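Local structure of sp1 protein (Swine acute diarrhea syndrome coronavirus, 6LPA) at residues D60-L65 and W88-N93; I16-Y21 and D51-V56. The protein probably acts as the nsp1 virulence factor of this alphacoronavirus, interfering with host-cell proliferation and helping the virus evade the host immune response. One frame throughout, in Å; residues are numbered along the deposited sequence.

Interaction 1. Residues D60-L65 and W88-N93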
loop_
_atom_site.group_PDB
_atom_site.type_symbol
_atom_site.label_atom_id
_atom_site.label_comp_id
_atom_site.label_asym_id
_atom_site.label_seq_id
_atom_site.Cartn_x
_atom_site.Cartn_y
_atom_site.Cartn_z
ATOM N N ASP A 60 6.807 -1.659 7.633
ATOM C CA ASP A 60 5.682 -2.267 8.338
ATOM C C ASP A 60 4.360 -1.785 7.757
ATOM O O ASP A 60 4.202 -0.612 7.413
ATOM C CB ASP A 60 5.751 -1.941 9.831
ATOM C CG ASP A 60 6.800 -2.769 10.555
ATOM O OD1 ASP A 60 7.017 -3.927 10.145
ATOM O OD2 ASP A 60 7.423 -2.250 11.507
ATOM N N PHE A 61 3.404 -2.696 7.665
ATOM C CA PHE A 61 2.085 -2.356 7.164
ATOM C C PHE A 61 1.228 -1.758 8.271
ATOM O O PHE A 61 1.128 -2.314 9.370
ATOM C CB PHE A 61 1.405 -3.591 6.581
ATOM C CG PHE A 61 1.913 -3.947 5.228
ATOM C CD1 PHE A 61 1.529 -3.208 4.118
ATOM C CD2 PHE A 61 2.816 -4.981 5.064
ATOM C CE1 PHE A 61 2.017 -3.526 2.861
ATOM C CE2 PHE A 61 3.311 -5.295 3.809
ATOM C CZ PHE A 61 2.903 -4.575 2.710
ATOM N N VAL A 62 0.630 -0.610 7.978
ATOM C CA VAL A 62 -0.367 0.011 8.842
ATOM C C VAL A 62 -1.570 0.343 7.964
ATOM O O VAL A 62 -1.607 -0.041 6.787
ATOM C CB VAL A 62 0.218 1.252 9.545
ATOM C CG1 VAL A 62 1.435 0.862 10.389
ATOM C CG2 VAL A 62 0.648 2.277 8.535
ATOM N N VAL A 63 -2.578 1.022 8.521
ATOM C CA VAL A 63 -3.671 1.577 7.727
ATOM C C VAL A 63 -3.319 3.018 7.408
ATOM O O VAL A 63 -2.950 3.786 8.308
ATOM C CB VAL A 63 -5.024 1.480 8.457
ATOM C CG1 VAL A 63 -6.074 2.354 7.772
ATOM C CG2 VAL A 63 -5.508 0.024 8.497
ATOM N N ALA A 64 -3.373 3.371 6.130
ATOM C CA ALA A 64 -3.157 4.738 5.682
ATOM C C ALA A 64 -4.507 5.363 5.359
ATOM O O ALA A 64 -5.474 4.665 5.057
ATOM C CB ALA A 64 -2.238 4.789 4.452
ATOM N N LEU A 65 -4.566 6.691 5.451
ATOM C CA LEU A 65 -5.779 7.450 5.140
ATOM C C LEU A 65 -5.397 8.632 4.268
ATOM O O LEU A 65 -4.604 9.480 4.689
ATOM C CB LEU A 65 -6.482 7.936 6.417
ATOM C CG LEU A 65 -7.025 6.870 7.380
ATOM C CD1 LEU A 65 -6.035 6.549 8.514
ATOM C CD2 LEU A 65 -8.379 7.304 7.976
ATOM N N TRP A 88 -2.280 7.946 9.554
ATOM C CA TRP A 88 -2.380 6.498 9.656
ATOM C C TRP A 88 -3.175 6.117 10.896
ATOM O O TRP A 88 -3.249 6.870 11.869
ATOM C CB TRP A 88 -1.008 5.825 9.745
ATOM C CG TRP A 88 0.004 6.252 8.722
ATOM C CD1 TRP A 88 0.304 5.616 7.549
ATOM C CD2 TRP A 88 0.884 7.390 8.804
ATOM N NE1 TRP A 88 1.320 6.297 6.893
ATOM C CE2 TRP A 88 1.686 7.389 7.637
ATOM C CE3 TRP A 88 1.065 8.411 9.746
ATOM C CZ2 TRP A 88 2.652 8.377 7.386
ATOM C CZ3 TRP A 88 2.026 9.405 9.491
ATOM C CH2 TRP A 88 2.815 9.368 8.324
ATOM N N LEU A 89 -3.744 4.916 10.859
ATOM C CA LEU A 89 -4.240 4.233 12.047
ATOM C C LEU A 89 -3.270 3.100 12.329
ATOM O O LEU A 89 -3.038 2.250 11.460
ATOM C CB LEU A 89 -5.658 3.700 11.839
ATOM C CG LEU A 89 -6.806 4.692 11.984
ATOM C CD1 LEU A 89 -8.043 4.157 11.263
ATOM C CD2 LEU A 89 -7.092 4.917 13.478
ATOM N N ILE A 90 -2.697 3.104 13.528
ATOM C CA ILE A 90 -1.612 2.207 13.899
ATOM C C ILE A 90 -1.935 1.586 15.248
ATOM O O ILE A 90 -2.278 2.314 16.197
ATOM C CB ILE A 90 -0.264 2.951 13.974
ATOM C CG1 ILE A 90 -0.102 3.921 12.789
ATOM C CG2 ILE A 90 0.879 1.953 14.061
ATOM C CD1 ILE A 90 1.115 4.853 12.887
ATOM N N PRO A 91 -1.791 0.270 15.393
ATOM C CA PRO A 91 -2.014 -0.355 16.706
ATOM C C PRO A 91 -1.131 0.300 17.755
ATOM O O PRO A 91 0.094 0.378 17.606
ATOM C CB PRO A 91 -1.653 -1.828 16.465
ATOM C CG PRO A 91 -1.910 -2.038 14.993
ATOM C CD PRO A 91 -1.487 -0.723 14.347
ATOM N N SER A 92 -1.774 0.819 18.798
ATOM C CA SER A 92 -1.083 1.545 19.851
ATOM C C SER A 92 -2.021 1.713 21.035
ATOM O O SER A 92 -3.235 1.863 20.863
ATOM C CB SER A 92 -0.611 2.923 19.363
ATOM O OG SER A 92 -0.109 3.659 20.458
ATOM N N ASN A 93 -1.442 1.701 22.233
ATOM C CA ASN A 93 -2.152 2.006 23.467
ATOM C C ASN A 93 -1.869 3.420 23.986
ATOM O O ASN A 93 -2.016 3.668 25.187
ATOM C CB ASN A 93 -1.798 0.964 24.535
ATOM C CG ASN A 93 -2.400 -0.413 24.238
ATOM O OD1 ASN A 93 -3.547 -0.518 23.801
ATOM N ND2 ASN A 93 -1.610 -1.467 24.443
#

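Interaction 2. Residues I16-Y21 and D51-V56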
loop_
_atom_site.group_PDB
_atom_site.type_symbol
_atom_site.label_atom_id
_atom_site.label_comp_id
_atom_site.label_asym_id
_atom_site.label_seq_id
_atom_site.Cartn_x
_atom_site.Cartn_y
_atom_site.Cartn_z
ATOM N N ILE A 16 4.622 7.887 20.932
ATOM C CA ILE A 16 3.581 6.917 20.624
ATOM C C ILE A 16 4.296 5.596 20.419
ATOM O O ILE A 16 5.005 5.417 19.421
ATOM C CB ILE A 16 2.767 7.321 19.379
ATOM C CG1 ILE A 16 1.876 8.530 19.678
ATOM C CG2 ILE A 16 1.885 6.189 18.869
ATOM C CD1 ILE A 16 1.619 9.402 18.420
ATOM N N SER A 17 4.160 4.687 21.375
ATOM C CA SER A 17 4.642 3.332 21.155
ATOM C C SER A 17 3.592 2.542 20.374
ATOM O O SER A 17 2.415 2.523 20.751
ATOM C CB SER A 17 4.944 2.648 22.482
ATOM O OG SER A 17 5.203 1.282 22.240
ATOM N N ALA A 18 4.011 1.906 19.278
ATOM C CA ALA A 18 3.072 1.312 18.337
ATOM C C ALA A 18 3.740 0.140 17.634
ATOM O O ALA A 18 4.908 -0.172 17.869
ATOM C CB ALA A 18 2.579 2.353 17.326
ATOM N N HIS A 19 2.985 -0.508 16.755
ATOM C CA HIS A 19 3.548 -1.581 15.951
ATOM C C HIS A 19 2.733 -1.739 14.678
ATOM O O HIS A 19 1.554 -1.373 14.634
ATOM C CB HIS A 19 3.593 -2.907 16.724
ATOM C CG HIS A 19 2.253 -3.420 17.138
ATOM N ND1 HIS A 19 1.543 -4.340 16.393
ATOM C CD2 HIS A 19 1.493 -3.152 18.225
ATOM C CE1 HIS A 19 0.399 -4.608 16.999
ATOM N NE2 HIS A 19 0.347 -3.906 18.118
ATOM N N GLY A 20 3.381 -2.286 13.642
ATOM C CA GLY A 20 2.716 -2.692 12.418
ATOM C C GLY A 20 2.956 -4.159 12.103
ATOM O O GLY A 20 3.382 -4.918 12.980
ATOM N N TYR A 21 2.703 -4.566 10.862
ATOM C CA TYR A 21 2.709 -5.967 10.469
ATOM C C TYR A 21 3.647 -6.197 9.283
ATOM O O TYR A 21 3.787 -5.325 8.424
ATOM C CB TYR A 21 1.284 -6.432 10.126
ATOM C CG TYR A 21 0.334 -6.198 11.287
ATOM C CD1 TYR A 21 0.460 -6.922 12.464
ATOM C CD2 TYR A 21 -0.655 -5.223 11.227
ATOM C CE1 TYR A 21 -0.382 -6.693 13.543
ATOM C CE2 TYR A 21 -1.510 -4.994 12.302
ATOM C CZ TYR A 21 -1.364 -5.729 13.454
ATOM O OH TYR A 21 -2.211 -5.512 14.520
ATOM N N ASP A 51 7.301 11.066 13.394
ATOM C CA ASP A 51 8.465 10.958 14.256
ATOM C C ASP A 51 8.069 10.778 15.729
ATOM O O ASP A 51 8.948 10.497 16.545
ATOM C CB ASP A 51 9.392 12.174 14.027
ATOM C CG ASP A 51 9.920 12.267 12.556
ATOM O OD1 ASP A 51 9.886 11.257 11.809
ATOM O OD2 ASP A 51 10.371 13.361 12.137
ATOM N N ILE A 52 6.772 10.891 16.070
ATOM C CA ILE A 52 6.273 10.486 17.391
ATOM C C ILE A 52 6.342 8.995 17.573
ATOM O O ILE A 52 6.418 8.507 18.705
ATOM C CB ILE A 52 4.799 10.847 17.624
ATOM C CG1 ILE A 52 4.525 12.303 17.463
ATOM C CG2 ILE A 52 4.386 10.406 19.013
ATOM C CD1 ILE A 52 5.081 12.982 18.396
ATOM N N VAL A 53 6.179 8.253 16.494
ATOM C CA VAL A 53 5.949 6.817 16.567
ATOM C C VAL A 53 7.271 6.100 16.805
ATOM O O VAL A 53 8.243 6.303 16.072
ATOM C CB VAL A 53 5.282 6.323 15.273
ATOM C CG1 VAL A 53 4.908 4.870 15.393
ATOM C CG2 VAL A 53 4.088 7.202 14.951
ATOM N N ILE A 54 7.301 5.240 17.817
ATOM C CA ILE A 54 8.394 4.306 18.023
ATOM C C ILE A 54 7.802 2.911 17.911
ATOM O O ILE A 54 6.654 2.689 18.314
ATOM C CB ILE A 54 9.109 4.533 19.377
ATOM C CG1 ILE A 54 8.203 4.178 20.551
ATOM C CG2 ILE A 54 9.530 5.983 19.499
ATOM C CD1 ILE A 54 8.707 4.675 21.891
ATOM N N GLY A 55 8.548 2.004 17.274
ATOM C CA GLY A 55 8.143 0.623 17.093
ATOM C C GLY A 55 7.638 0.255 15.713
ATOM O O GLY A 55 7.284 -0.912 15.493
ATOM N N VAL A 56 7.558 1.199 14.780
ATOM C CA VAL A 56 6.991 0.930 13.457
ATOM C C VAL A 56 8.027 1.282 12.392
ATOM O O VAL A 56 8.416 2.451 12.252
ATOM C CB VAL A 56 5.678 1.698 13.224
ATOM C CG1 VAL A 56 5.054 1.258 11.915
ATOM C CG2 VAL A 56 4.699 1.444 14.382
HETATM O O HOH W 1 6.072 -2.744 14.023
#

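Interaction 1. Residues D60-L65 and W88-N93
Val62 divides its two methyl groups between Trp88 and Ile90 on the neighbouring strand. CG2 meets the pyrrole part of the indole obliquely, 3.5 Å from Trp88 CD1, while CG1 lies 3.9 Å from Ile90 CG2. The first torsion (chi1 -59°) explains this split: CG1 stands anti to the carbonyl carbon, and CG2 fits between the backbone N and that carbonyl carbon. Val62 makes its own backbone hydrogen bond with Ala76, on the other neighbouring strand.

Val63 supplies both backbone bonds of the contact. Its N donates to Leu89 O at 3.2 Å, in the plane of that carbonyl, and Val63 O accepts from Leu89 N at 2.9 Å, with the donor tilted 30° from the carbonyl plane. The same oxygen receives a CA-H...O contact from Trp88 CA at 3.1 Å and sits at the edge of the indole, near its plane. Val63 and Leu89 are thus an antiparallel hydrogen-bonded pair, and the two strand axes run at 152°. Strand 61-66 lies between 71-77 and 85-91 in the mixed six-stranded sheet, an arrangement consistent with the irregular beta-barrel known from alphacoronavirus nsp1.

Ala64 forms the following non-hydrogen-bonded pair with Trp88, its CB 4.1 Å from Trp88 CD1. The indole also packs edge-to-face with Phe78. Leu65 belongs with Val63 and Leu89 on the opposite sheet face: its CD1 reaches back along the strand to lie 3.7 Å from Leu89 N and 4.0 Å from Leu89 CG, and Phe44 touches both leucines.

Interaction 2. Residues I16-Y21 and D51-V56
The methyl of Ala18 meets two valine branches of the 51-56 segment: CB is 3.7 Å from Val56 CG2 and 3.9 Å from Val53 CG1. Val53 offers CG1 because that branch stands anti to the backbone N (chi1 -174°). In Val56 the branch used is CG2, which also lies alongside the main chain, near the N and CA of His19. Ile90, on strand 85-91, touches both Ala18 and Val56.

Ile54 and Ser17 emerge on the other face of the strand pair. The CG1 of Ile54, held between its own backbone N and carbonyl carbon, packs against the main chain of the partner, 3.6 Å from Ile16 O. Ile16 and Ile52 cross each other at an angle near the start of the contact, but the modelled separation of their ends is too short to be reliable.

Three backbone hydrogen bonds set the parallel register, pairing Ile16 with Val53 and Ser17 with Ile54. Ile16 N donates to Ile52 O at 2.9 Å from well above the carbonyl plane, Ile54 N donates to Ile16 O at 2.8 Å, and Ala18 N reaches Ile54 O at 2.9 Å. At Gly55 the backbone turns with a positive phi of 103°, and its CA makes a CA-H...O contact with Ala18 O.

Where the direct amide-carbonyl bonds stop, a water links the segments, accepting from Gly20 N at 2.8 Å and donating to Gly55 O. Aliphatic groups pack on both faces, the Ala18-valine cluster on one and Ile54 on the other, but the register rests on main-chain bonds rather than on side-chain chemistry.

Interaction 1 is wholly buried near the centre of the chain and joins neighbouring strands of the main sheet, whereas interaction 2 is a surface contact that forms a separate two-stranded parallel sheet. Pairing is antiparallel in the first and parallel in the second. Apolar side chains, with an indole among them, cover both faces of the 60-65 and 88-93 pairing; the 16-21 and 51-56 pairing relies more on backbone bonds and uses a water. The centres are about 8 Å apart and two probable hydrogen bonds connect the contacts: Phe61 N to Tyr21 O (2.8 Å) joins strand 61-66 to the loop after strand 16-17, and Ser92 OG to Ser17 O (2.8 Å) joins the residue after strand 85-91 to strand 16-17.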